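Local atomic coordinates of ribonuclease H (PDB entry 4IBN), a protein that probably cleaves the RNA strand of RNA-DNA hybrids endonucleolytically, leaving 5'-phosphomonoesters, with magnesium as cofactor. Residues V19-E23 with F93-S97; Y99-M104 with E124-W129; A140-R144 with A204-S208. All coordinates share one frame; numbering follows the deposited sequence.

Contact 1. Residues V19-E23 with F93-S97; sequences VYADE and FTTDS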
ATOM      1  N   VAL A  19      -3.444   6.201   3.488  1.00 17.20           N
ATOM      2  CA  VAL A  19      -2.306   5.668   2.804  1.00 16.35           C
ATOM      3  C   VAL A  19      -2.626   5.487   1.329  1.00 15.76           C
ATOM      4  O   VAL A  19      -3.678   5.095   1.022  1.00 15.55           O
ATOM      5  CB  VAL A  19      -1.971   4.319   3.403  1.00 17.32           C
ATOM      6  CG1 VAL A  19      -0.982   3.614   2.575  1.00 19.12           C
ATOM      7  CG2 VAL A  19      -1.480   4.510   4.809  1.00 17.37           C
ATOM      8  N   TYR A  20      -1.695   5.882   0.472  1.00 14.76           N
ATOM      9  CA  TYR A  20      -1.871   5.795  -0.952  1.00 16.48           C
ATOM     10  C   TYR A  20      -0.686   5.052  -1.506  1.00 15.63           C
ATOM     11  O   TYR A  20       0.382   5.506  -1.388  1.00 16.75           O
ATOM     12  CB  TYR A  20      -1.955   7.194  -1.602  1.00 15.42           C
ATOM     13  CG  TYR A  20      -3.105   8.004  -1.079  1.00 16.18           C
ATOM     14  CD1 TYR A  20      -4.309   7.940  -1.666  1.00 17.88           C
ATOM     15  CD2 TYR A  20      -2.962   8.803   0.028  1.00 16.50           C
ATOM     16  CE1 TYR A  20      -5.350   8.633  -1.179  1.00 16.70           C
ATOM     17  CE2 TYR A  20      -3.988   9.500   0.501  1.00 16.81           C
ATOM     18  CZ  TYR A  20      -5.199   9.402  -0.101  1.00 17.94           C
ATOM     19  OH  TYR A  20      -6.291  10.075   0.330  1.00 24.41           O
ATOM     20  N   ALA A  21      -0.944   3.923  -2.140  1.00 16.05           N
ATOM     21  CA  ALA A  21       0.105   3.019  -2.556  1.00 15.67           C
ATOM     22  C   ALA A  21       0.046   2.720  -4.041  1.00 17.81           C
ATOM     23  O   ALA A  21      -0.984   2.778  -4.601  1.00 20.86           O
ATOM     24  CB  ALA A  21       0.003   1.765  -1.782  1.00 17.69           C
ATOM     25  N   ASP A  22       1.203   2.463  -4.640  1.00 18.23           N
ATOM     26  CA  ASP A  22       1.295   2.052  -6.032  1.00 18.56           C
ATOM     27  C   ASP A  22       2.515   1.206  -6.254  1.00 19.00           C
ATOM     28  O   ASP A  22       3.326   1.121  -5.436  1.00 17.11           O
ATOM     29  CB  ASP A  22       1.300   3.207  -7.023  1.00 20.52           C
ATOM     30  CG  ASP A  22       1.071   2.739  -8.446  1.00 27.27           C
ATOM     31  OD1 ASP A  22       0.161   2.023  -8.670  1.00 33.72           O
ATOM     32  OD2 ASP A  22       1.855   3.003  -9.321  1.00 40.88           O
ATOM     33  N   GLU A  23       2.545   0.544  -7.388  1.00 20.66           N
ATOM     34  CA  GLU A  23       3.686  -0.270  -7.745  1.00 20.51           C
ATOM     35  C   GLU A  23       3.968  -0.128  -9.218  1.00 22.35           C
ATOM     36  O   GLU A  23       3.096   0.207  -9.946  1.00 19.72           O
ATOM     37  CB  GLU A  23       3.432  -1.721  -7.419  1.00 20.67           C
ATOM     38  CG  GLU A  23       2.262  -2.368  -8.130  1.00 21.25           C
ATOM     39  CD  GLU A  23       0.937  -1.702  -7.770  1.00 30.20           C
ATOM     40  OE1 GLU A  23       0.673  -1.579  -6.586  1.00 31.02           O
ATOM     41  OE2 GLU A  23       0.185  -1.284  -8.645  1.00 36.14           O
ATOM     42  N   PHE A  93      -6.658   2.645   3.072  1.00 17.07           N
ATOM     43  CA  PHE A  93      -5.607   2.274   2.147  1.00 13.72           C
ATOM     44  C   PHE A  93      -6.168   2.290   0.755  1.00 16.62           C
ATOM     45  O   PHE A  93      -7.006   1.549   0.454  1.00 17.03           O
ATOM     46  CB  PHE A  93      -5.067   0.871   2.503  1.00 14.28           C
ATOM     47  CG  PHE A  93      -3.799   0.451   1.778  1.00 16.93           C
ATOM     48  CD1 PHE A  93      -2.599   0.433   2.408  1.00 17.82           C
ATOM     49  CD2 PHE A  93      -3.845  -0.036   0.513  1.00 19.35           C
ATOM     50  CE1 PHE A  93      -1.501   0.028   1.793  1.00 16.43           C
ATOM     51  CE2 PHE A  93      -2.745  -0.443  -0.092  1.00 17.20           C
ATOM     52  CZ  PHE A  93      -1.570  -0.404   0.545  1.00 16.48           C
ATOM     53  N   THR A  94      -5.659   3.208  -0.048  1.00 14.62           N
ATOM     54  CA  THR A  94      -6.100   3.364  -1.400  1.00 16.78           C
ATOM     55  C   THR A  94      -5.019   3.002  -2.406  1.00 16.66           C
ATOM     56  O   THR A  94      -3.976   3.484  -2.351  1.00 18.40           O
ATOM     57  CB  THR A  94      -6.552   4.836  -1.682  1.00 16.60           C
ATOM     58  OG1 THR A  94      -7.567   5.212  -0.769  1.00 18.72           O
ATOM     59  CG2 THR A  94      -7.069   4.958  -3.063  1.00 18.70           C
ATOM     60  N   THR A  95      -5.362   2.127  -3.328  1.00 16.23           N
ATOM     61  CA  THR A  95      -4.415   1.637  -4.292  1.00 17.18           C
ATOM     62  C   THR A  95      -5.048   1.443  -5.636  1.00 19.58           C
ATOM     63  O   THR A  95      -6.200   1.313  -5.710  1.00 19.28           O
ATOM     64  CB  THR A  95      -3.826   0.321  -3.850  1.00 20.72           C
ATOM     65  OG1 THR A  95      -2.943  -0.156  -4.843  1.00 19.85           O
ATOM     66  CG2 THR A  95      -4.880  -0.662  -3.588  1.00 20.84           C
ATOM     67  N   ASP A  96      -4.230   1.472  -6.680  1.00 20.28           N
ATOM     68  CA  ASP A  96      -4.631   1.100  -8.027  1.00 24.43           C
ATOM     69  C   ASP A  96      -4.736  -0.406  -8.238  1.00 22.44           C
ATOM     70  O   ASP A  96      -5.197  -0.841  -9.231  1.00 23.24           O
ATOM     71  CB  ASP A  96      -3.675   1.669  -9.080  1.00 25.16           C
ATOM     72  CG  ASP A  96      -2.301   1.043  -9.022  1.00 34.47           C
ATOM     73  OD1 ASP A  96      -1.831   0.695  -7.957  1.00 37.70           O
ATOM     74  OD2 ASP A  96      -1.651   0.930 -10.039  1.00 40.10           O
ATOM     75  N   SER A  97      -4.282  -1.179  -7.283  1.00 20.80           N
ATOM     76  CA  SER A  97      -4.252  -2.586  -7.448  1.00 18.94           C
ATOM     77  C   SER A  97      -5.492  -3.274  -6.919  1.00 20.11           C
ATOM     78  O   SER A  97      -5.665  -3.405  -5.760  1.00 20.36           O
ATOM     79  CB  SER A  97      -3.032  -3.143  -6.729  1.00 21.93           C
ATOM     80  OG  SER A  97      -3.002  -4.527  -6.742  1.00 21.01           O
TER
HETATM   81  O   HOH W   1      -6.342   6.418   1.410  1.00 17.92           O
HETATM   82  O   HOH W   2      -0.401  -0.809  -4.305  1.00 24.54           O
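V19 and A21 share the backbone bonds of T94, which sits opposite Y20 in a parallel pair joining strands 16-25 and 90-95 at the centre of the RNase H fold. The contact illustrates how a tightly bonded sheet interior can open into an acidic site where strand 90-95 ends. On the tight side, T94 bonds through both its backbone N and its backbone O: T94 N gives a nearly straight bond to V19 O (2.9 Å, 175°), and T94 O accepts from A21 N at 3.1 Å. The apolar filling lies on the face carrying V19, A21 and F93. With its CG anti to the backbone N (chi1 -170°), the F93 ring reaches across to the neighbouring strand. There its CZ touches A21 CB at 3.5 Å and its CD1 meets V19 CG1 at 3.6 Å. On the other face Y20 and T94 run side by side, pointing the same way, and a water linking V19 O to T94 OG1 lies over one face of the tyrosine ring, toward its rim.

Beyond A21 the pairing loosens and carboxylates replace apolar contacts. D22, E23 and D96 converge here, with N159 of helix 153-168 close to D22, consistent with these four forming the DEDN active-site motif of this enzyme. The carboxylates of E23 and D96 arrive from opposite directions and are nearly coplanar, their planes 8° apart. Such a cluster of acidic oxygens fits a site that would receive magnesium, as in the RNase H family. D96 is partly exposed, unlike the buried residues around it. An ST turn spanning D96 brings S97 N to T95 OG1 (3.0 Å), while a second water bridges T95 OG1 to E23 OE1, giving a hydrogen to OE1 at 2.6 Å.

Contact 2. Residues Y99-M104 with E124-W129; sequences YIVDGM and ENLALW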
ATOM      1  N   TYR A  99      -5.778  -6.263  -7.293  1.00 20.04           N
ATOM      2  CA  TYR A  99      -5.251  -7.493  -6.767  1.00 19.47           C
ATOM      3  C   TYR A  99      -5.238  -7.369  -5.244  1.00 19.42           C
ATOM      4  O   TYR A  99      -5.678  -8.230  -4.595  1.00 18.21           O
ATOM      5  CB  TYR A  99      -3.811  -7.701  -7.284  1.00 18.25           C
ATOM      6  CG  TYR A  99      -3.102  -8.991  -6.938  1.00 18.42           C
ATOM      7  CD1 TYR A  99      -3.522 -10.188  -7.417  1.00 24.86           C
ATOM      8  CD2 TYR A  99      -1.995  -8.999  -6.143  1.00 20.07           C
ATOM      9  CE1 TYR A  99      -2.878 -11.353  -7.100  1.00 22.67           C
ATOM     10  CE2 TYR A  99      -1.346 -10.146  -5.856  1.00 22.50           C
ATOM     11  CZ  TYR A  99      -1.792 -11.333  -6.331  1.00 25.51           C
ATOM     12  OH  TYR A  99      -1.149 -12.503  -6.047  1.00 26.13           O
ATOM     13  N   ILE A 100      -4.736  -6.266  -4.719  1.00 17.16           N
ATOM     14  CA  ILE A 100      -4.712  -6.038  -3.277  1.00 15.74           C
ATOM     15  C   ILE A 100      -6.102  -5.851  -2.674  1.00 15.97           C
ATOM     16  O   ILE A 100      -6.407  -6.437  -1.711  1.00 19.50           O
ATOM     17  CB  ILE A 100      -3.889  -4.796  -2.909  1.00 15.53           C
ATOM     18  CG1 ILE A 100      -2.432  -4.977  -3.296  1.00 17.66           C
ATOM     19  CG2 ILE A 100      -4.019  -4.467  -1.463  1.00 15.78           C
ATOM     20  CD1 ILE A 100      -1.822  -6.193  -2.826  1.00 21.46           C
ATOM     21  N   VAL A 101      -6.915  -5.010  -3.283  1.00 16.36           N
ATOM     22  CA  VAL A 101      -8.197  -4.730  -2.701  1.00 16.64           C
ATOM     23  C   VAL A 101      -9.118  -5.948  -2.648  1.00 18.15           C
ATOM     24  O   VAL A 101      -9.752  -6.204  -1.665  1.00 16.94           O
ATOM     25  CB  VAL A 101      -8.926  -3.588  -3.459  1.00 15.12           C
ATOM     26  CG1 VAL A 101     -10.248  -3.352  -2.917  1.00 17.98           C
ATOM     27  CG2 VAL A 101      -8.151  -2.369  -3.398  1.00 18.01           C
ATOM     28  N   ASP A 102      -9.240  -6.648  -3.760  1.00 16.58           N
ATOM     29  CA  ASP A 102     -10.026  -7.856  -3.794  1.00 17.05           C
ATOM     30  C   ASP A 102      -9.388  -8.978  -2.959  1.00 19.75           C
ATOM     31  O   ASP A 102     -10.052  -9.763  -2.383  1.00 19.16           O
ATOM     32  CB  ASP A 102     -10.308  -8.309  -5.211  1.00 18.25           C
ATOM     33  CG  ASP A 102     -11.146  -7.340  -5.977  1.00 15.70           C
ATOM     34  OD1 ASP A 102     -11.970  -6.678  -5.392  1.00 20.48           O
ATOM     35  OD2 ASP A 102     -10.972  -7.304  -7.170  1.00 20.26           O
ATOM     36  N   GLY A 103      -8.082  -9.058  -2.963  1.00 17.14           N
ATOM     37  CA  GLY A 103      -7.446 -10.055  -2.138  1.00 19.44           C
ATOM     38  C   GLY A 103      -7.671  -9.848  -0.669  1.00 20.37           C
ATOM     39  O   GLY A 103      -7.967 -10.755   0.017  1.00 19.09           O
ATOM     40  N   MET A 104      -7.508  -8.628  -0.203  1.00 20.06           N
ATOM     41  CA  MET A 104      -7.727  -8.347   1.202  1.00 19.35           C
ATOM     42  C   MET A 104      -9.162  -8.430   1.663  1.00 19.32           C
ATOM     43  O   MET A 104      -9.412  -8.623   2.794  1.00 20.69           O
ATOM     44  CB  MET A 104      -7.129  -7.024   1.614  1.00 18.62           C
ATOM     45  CG  MET A 104      -5.679  -7.009   1.461  1.00 19.16           C
ATOM     46  SD  MET A 104      -4.910  -8.041   2.739  1.00 21.77           S
ATOM     47  CE  MET A 104      -3.215  -7.567   2.626  1.00 25.66           C
ATOM     48  N   GLU A 124       0.688 -17.916  -7.064  1.00 28.35           N
ATOM     49  CA  GLU A 124      -0.221 -17.065  -6.356  1.00 25.05           C
ATOM     50  C   GLU A 124       0.443 -16.113  -5.329  1.00 24.55           C
ATOM     51  O   GLU A 124      -0.230 -15.445  -4.652  1.00 24.22           O
ATOM     52  CB  GLU A 124      -1.236 -17.934  -5.636  1.00 27.73           C
ATOM     53  CG  GLU A 124      -2.087 -18.757  -6.518  1.00 36.14           C
ATOM     54  CD  GLU A 124      -2.706 -20.000  -5.831  1.00 43.31           C
ATOM     55  OE1 GLU A 124      -2.011 -20.986  -5.559  1.00 33.44           O
ATOM     56  OE2 GLU A 124      -3.918 -19.981  -5.635  1.00 43.19           O
ATOM     57  N   ASN A 125       1.746 -16.133  -5.207  1.00 22.22           N
ATOM     58  CA  ASN A 125       2.430 -15.328  -4.216  1.00 23.23           C
ATOM     59  C   ASN A 125       1.947 -15.601  -2.774  1.00 21.86           C
ATOM     60  O   ASN A 125       1.926 -14.726  -1.980  1.00 20.94           O
ATOM     61  CB  ASN A 125       2.237 -13.845  -4.480  1.00 21.61           C
ATOM     62  CG  ASN A 125       2.503 -13.450  -5.898  1.00 31.19           C
ATOM     63  OD1 ASN A 125       1.621 -13.009  -6.578  1.00 38.84           O
ATOM     64  ND2 ASN A 125       3.700 -13.575  -6.318  1.00 26.72           N
ATOM     65  N   LEU A 126       1.629 -16.838  -2.461  1.00 23.58           N
ATOM     66  CA  LEU A 126       1.023 -17.144  -1.196  1.00 21.42           C
ATOM     67  C   LEU A 126       1.882 -16.754   0.004  1.00 19.25           C
ATOM     68  O   LEU A 126       1.347 -16.356   0.994  1.00 23.47           O
ATOM     69  CB  LEU A 126       0.612 -18.616  -1.084  1.00 21.72           C
ATOM     70  CG  LEU A 126      -0.519 -19.095  -1.977  1.00 24.85           C
ATOM     71  CD1 LEU A 126      -0.858 -20.535  -1.736  1.00 29.54           C
ATOM     72  CD2 LEU A 126      -1.747 -18.236  -1.967  1.00 27.64           C
ATOM     73  N   ALA A 127       3.186 -16.924  -0.072  1.00 19.26           N
ATOM     74  CA  ALA A 127       4.020 -16.553   1.052  1.00 18.97           C
ATOM     75  C   ALA A 127       3.950 -15.063   1.347  1.00 19.54           C
ATOM     76  O   ALA A 127       3.889 -14.676   2.466  1.00 19.93           O
ATOM     77  CB  ALA A 127       5.426 -16.972   0.835  1.00 22.16           C
ATOM     78  N   LEU A 128       3.991 -14.261   0.303  1.00 17.53           N
ATOM     79  CA  LEU A 128       3.857 -12.841   0.458  1.00 19.33           C
ATOM     80  C   LEU A 128       2.498 -12.420   0.968  1.00 17.50           C
ATOM     81  O   LEU A 128       2.409 -11.544   1.723  1.00 20.05           O
ATOM     82  CB  LEU A 128       4.187 -12.094  -0.817  1.00 20.39           C
ATOM     83  CG  LEU A 128       5.560 -11.561  -1.121  1.00 30.99           C
ATOM     84  CD1 LEU A 128       5.398 -10.601  -2.246  1.00 25.52           C
ATOM     85  CD2 LEU A 128       6.198 -10.874  -0.010  1.00 22.24           C
ATOM     86  N   TRP A 129       1.455 -13.073   0.530  1.00 18.99           N
ATOM     87  CA  TRP A 129       0.140 -12.767   1.025  1.00 18.69           C
ATOM     88  C   TRP A 129       0.093 -13.010   2.521  1.00 19.27           C
ATOM     89  O   TRP A 129      -0.459 -12.254   3.233  1.00 19.52           O
ATOM     90  CB  TRP A 129      -0.923 -13.612   0.349  1.00 19.35           C
ATOM     91  CG  TRP A 129      -1.433 -13.033  -0.899  1.00 18.97           C
ATOM     92  CD1 TRP A 129      -1.221 -13.488  -2.152  1.00 18.11           C
ATOM     93  CD2 TRP A 129      -2.257 -11.894  -1.028  1.00 17.16           C
ATOM     94  NE1 TRP A 129      -1.862 -12.718  -3.046  1.00 17.60           N
ATOM     95  CE2 TRP A 129      -2.504 -11.719  -2.385  1.00 16.31           C
ATOM     96  CE3 TRP A 129      -2.853 -11.030  -0.129  1.00 19.53           C
ATOM     97  CZ2 TRP A 129      -3.276 -10.700  -2.855  1.00 18.58           C
ATOM     98  CZ3 TRP A 129      -3.601 -10.017  -0.615  1.00 18.34           C
ATOM     99  CH2 TRP A 129      -3.815  -9.864  -1.957  1.00 19.80           C
TER
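Y99 and W129 meet obliquely, with their ring planes 55° apart and W129 CZ2 lying over one face of the tyrosine, toward its rim, 3.6 Å from Y99 CE2. Because CG of Y99 is anti to its backbone nitrogen (chi1 -175°), the phenol reaches the start of the next helix. Its hydroxyl accepts from W129 NE1 at 3.1 Å, slightly out of the indole plane, and gives a weak bond to N125 OD1, whose amide stands almost perpendicular to the tyrosine ring. The indole is a knob in a hole formed by Y99, I100, G103 and M104. G103 has no side chain, which lets W129 CH2 come within 3.6 Å of its CA. M104 SD lies at the indole edge in a Met-aromatic contact, and M104 CE touches W129 CZ3 at 4.1 Å. An alanine in place of this tryptophan removes the N-H donor to Y99 OH and would probably leave the phenol freer to turn and a gap beside G103. The indole thus joins helix 126-136 to helix 98-113; L72 of helix 67-82 and the ring of W111 also touch it, while I100 and M104 continue to W143 on strand 140-145.

Contact 3. Residues A140-R144 with A204-S208; sequences AVEWR and AFRPS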
ATOM      1  N   ALA A 140      -6.916  -1.625  11.762  1.00 16.18           N
ATOM      2  CA  ALA A 140      -8.194  -1.665  11.110  1.00 16.00           C
ATOM      3  C   ALA A 140      -8.100  -0.905   9.798  1.00 18.12           C
ATOM      4  O   ALA A 140      -7.670   0.198   9.793  1.00 17.95           O
ATOM      5  CB  ALA A 140      -9.217  -1.072  11.980  1.00 17.78           C
ATOM      6  N   VAL A 141      -8.490  -1.560   8.709  1.00 16.29           N
ATOM      7  CA  VAL A 141      -8.245  -1.067   7.379  1.00 14.37           C
ATOM      8  C   VAL A 141      -9.484  -1.015   6.517  1.00 16.51           C
ATOM      9  O   VAL A 141     -10.238  -1.916   6.503  1.00 18.07           O
ATOM     10  CB  VAL A 141      -7.175  -1.884   6.673  1.00 15.28           C
ATOM     11  CG1 VAL A 141      -6.737  -1.194   5.386  1.00 16.27           C
ATOM     12  CG2 VAL A 141      -5.986  -2.093   7.557  1.00 17.94           C
ATOM     13  N   GLU A 142      -9.658   0.108   5.840  1.00 15.53           N
ATOM     14  CA  GLU A 142     -10.656   0.224   4.820  1.00 16.14           C
ATOM     15  C   GLU A 142      -9.893   0.202   3.530  1.00 16.95           C
ATOM     16  O   GLU A 142      -9.090   1.023   3.316  1.00 17.69           O
ATOM     17  CB  GLU A 142     -11.447   1.527   4.936  1.00 17.59           C
ATOM     18  CG  GLU A 142     -12.350   1.769   3.762  1.00 17.25           C
ATOM     19  CD  GLU A 142     -13.225   2.991   3.848  1.00 23.82           C
ATOM     20  OE1 GLU A 142     -13.272   3.640   4.865  1.00 24.62           O
ATOM     21  OE2 GLU A 142     -13.885   3.260   2.862  1.00 28.86           O
ATOM     22  N   TRP A 143     -10.175  -0.779   2.708  1.00 16.39           N
ATOM     23  CA  TRP A 143      -9.464  -0.961   1.465  1.00 15.78           C
ATOM     24  C   TRP A 143     -10.208  -0.274   0.323  1.00 17.26           C
ATOM     25  O   TRP A 143     -11.359  -0.524   0.166  1.00 21.55           O
ATOM     26  CB  TRP A 143      -9.301  -2.476   1.173  1.00 18.27           C
ATOM     27  CG  TRP A 143      -8.595  -3.247   2.257  1.00 17.62           C
ATOM     28  CD1 TRP A 143      -9.150  -3.989   3.209  1.00 17.07           C
ATOM     29  CD2 TRP A 143      -7.195  -3.335   2.459  1.00 15.88           C
ATOM     30  NE1 TRP A 143      -8.207  -4.521   4.027  1.00 17.88           N
ATOM     31  CE2 TRP A 143      -6.986  -4.128   3.571  1.00 16.70           C
ATOM     32  CE3 TRP A 143      -6.105  -2.820   1.806  1.00 16.23           C
ATOM     33  CZ2 TRP A 143      -5.732  -4.389   4.050  1.00 16.82           C
ATOM     34  CZ3 TRP A 143      -4.880  -3.097   2.261  1.00 17.82           C
ATOM     35  CH2 TRP A 143      -4.686  -3.857   3.372  1.00 17.36           C
ATOM     36  N   ARG A 144      -9.551   0.594  -0.437  1.00 16.14           N
ATOM     37  CA  ARG A 144     -10.194   1.337  -1.504  1.00 17.11           C
ATOM     38  C   ARG A 144      -9.411   1.226  -2.795  1.00 18.69           C
ATOM     39  O   ARG A 144      -8.247   1.279  -2.739  1.00 19.80           O
ATOM     40  CB  ARG A 144     -10.248   2.825  -1.160  1.00 18.26           C
ATOM     41  CG  ARG A 144     -11.132   3.179   0.007  1.00 20.94           C
ATOM     42  CD  ARG A 144     -11.407   4.637   0.067  1.00 20.94           C
ATOM     43  NE  ARG A 144     -12.155   5.052   1.232  1.00 21.75           N
ATOM     44  CZ  ARG A 144     -12.222   6.295   1.655  1.00 25.25           C
ATOM     45  NH1 ARG A 144     -11.603   7.238   1.014  1.00 29.60           N
ATOM     46  NH2 ARG A 144     -12.891   6.587   2.729  1.00 30.04           N
ATOM     47  N   ALA A 204     -16.116   8.763   7.407  1.00 41.04           N
ATOM     48  CA  ALA A 204     -15.907   8.150   6.143  1.00 39.40           C
ATOM     49  C   ALA A 204     -15.353   6.764   6.456  1.00 38.52           C
ATOM     50  O   ALA A 204     -15.142   6.015   5.529  1.00 42.01           O
ATOM     51  CB  ALA A 204     -14.905   8.923   5.358  1.00 38.86           C
ATOM     52  N   PHE A 205     -15.070   6.447   7.730  1.00 33.80           N
ATOM     53  CA  PHE A 205     -14.233   5.288   8.001  1.00 27.02           C
ATOM     54  C   PHE A 205     -15.036   4.034   8.142  1.00 25.71           C
ATOM     55  O   PHE A 205     -15.782   3.894   9.054  1.00 27.54           O
ATOM     56  CB  PHE A 205     -13.297   5.453   9.197  1.00 24.90           C
ATOM     57  CG  PHE A 205     -12.286   4.330   9.350  1.00 21.76           C
ATOM     58  CD1 PHE A 205     -11.394   4.066   8.388  1.00 21.62           C
ATOM     59  CD2 PHE A 205     -12.261   3.545  10.462  1.00 21.05           C
ATOM     60  CE1 PHE A 205     -10.516   3.046   8.546  1.00 22.02           C
ATOM     61  CE2 PHE A 205     -11.375   2.561  10.611  1.00 19.88           C
ATOM     62  CZ  PHE A 205     -10.512   2.305   9.641  1.00 21.11           C
ATOM     63  N   ARG A 206     -14.851   3.135   7.194  1.00 23.90           N
ATOM     64  CA  ARG A 206     -15.581   1.898   7.151  1.00 24.60           C
ATOM     65  C   ARG A 206     -14.631   0.711   6.999  1.00 20.29           C
ATOM     66  O   ARG A 206     -14.415   0.270   5.931  1.00 23.79           O
ATOM     67  CB  ARG A 206     -16.553   1.932   5.971  1.00 28.19           C
ATOM     68  CG  ARG A 206     -17.781   2.829   6.196  1.00 37.38           C
ATOM     69  CD  ARG A 206     -18.304   2.670   7.612  1.00 46.05           C
ATOM     70  NE  ARG A 206     -19.552   3.384   7.878  1.00 56.01           N
ATOM     71  CZ  ARG A 206     -19.653   4.461   8.658  1.00 60.33           C
ATOM     72  NH1 ARG A 206     -18.585   4.961   9.247  1.00 59.92           N
ATOM     73  NH2 ARG A 206     -20.833   5.050   8.842  1.00 61.11           N
ATOM     74  N   PRO A 207     -14.059   0.232   8.067  1.00 21.13           N
ATOM     75  CA  PRO A 207     -13.070  -0.822   7.940  1.00 18.59           C
ATOM     76  C   PRO A 207     -13.642  -2.155   7.550  1.00 20.63           C
ATOM     77  O   PRO A 207     -14.737  -2.478   7.914  1.00 20.89           O
ATOM     78  CB  PRO A 207     -12.490  -0.941   9.327  1.00 20.76           C
ATOM     79  CG  PRO A 207     -13.532  -0.528  10.169  1.00 22.51           C
ATOM     80  CD  PRO A 207     -14.237   0.577   9.473  1.00 21.73           C
ATOM     81  N   SER A 208     -12.828  -2.918   6.855  1.00 21.26           N
ATOM     82  CA  SER A 208     -13.124  -4.290   6.507  1.00 22.67           C
ATOM     83  C   SER A 208     -12.992  -5.149   7.705  1.00 22.83           C
ATOM     84  O   SER A 208     -12.416  -4.779   8.650  1.00 22.51           O
ATOM     85  CB  SER A 208     -12.141  -4.799   5.489  1.00 23.42           C
ATOM     86  OG  SER A 208     -12.477  -4.378   4.233  1.00 27.74           O
TER
HETATM   87  O   HOH W   3      -9.748  -4.187   9.131  1.00 22.74           O
HETATM   88  O   HOH W   4     -16.008   4.757   3.156  1.00 35.97           O
HETATM   89  O   HOH W   5     -12.813  -1.933   3.313  1.00 38.11           O
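Where S208 N bonds to V141 O (2.8 Å), the irregular segment 204-208 crosses strand 140-145, an outermost strand of the RNase H sheet, with the two chain directions 106° apart. The crossing shows how an edge strand can be covered without adding another strand. E142 supplies the principal side chain: its CG is anti to the backbone N (chi1 171°) and the chain stays extended, so that CB and CG pass alongside R206 O and the carboxylate reaches the loop. OE1 accepts from R206 N at 2.9 Å, the donor lying above the carboxylate plane. OE2 is engaged from its own strand by R144 NE in a 3.0 Å salt bridge, and a water donates both to OE2 and to A204 O, so both oxygens of this carboxylate have partners.

Near the beginning of the strand, F205 turns a ring edge to A140 O, which lies in the ring plane 3.5 Å from CZ; P207 CD sits over a face of the same ring. A140 CB adds an apolar touch to P207 CB. W143 has V141 CG1 over the centre of its ring and S208 OG at its edge, in plane. Waters complete the seam: one accepts a hydrogen bond from V141 N and donates to S208 O, while another accepts from W143 N and lies 2.6 Å from S208 OG.

In the fold
The three contacts follow one another in series: contact 1 closes before contact 2 opens, and contact 2 before contact 3. Their centres lie 13 to 17 Å apart, yet each touches the other two. Contacts 1 and 3 share the mixed sheet, where strand 90-95 lies between 16-25 and 140-145; backbone bonds from F93 to E142 and R144 join them. Contact 2 packs against the sheet through helix 98-113, which follows strand 90-95 directly: V101 meets T95, and M104 lies on W143. The fold thus runs from the acidic site where strand 90-95 ends to helices 98-113 and 126-136 on the face carrying F93 and W143, and to a late loop covering the sheet edge.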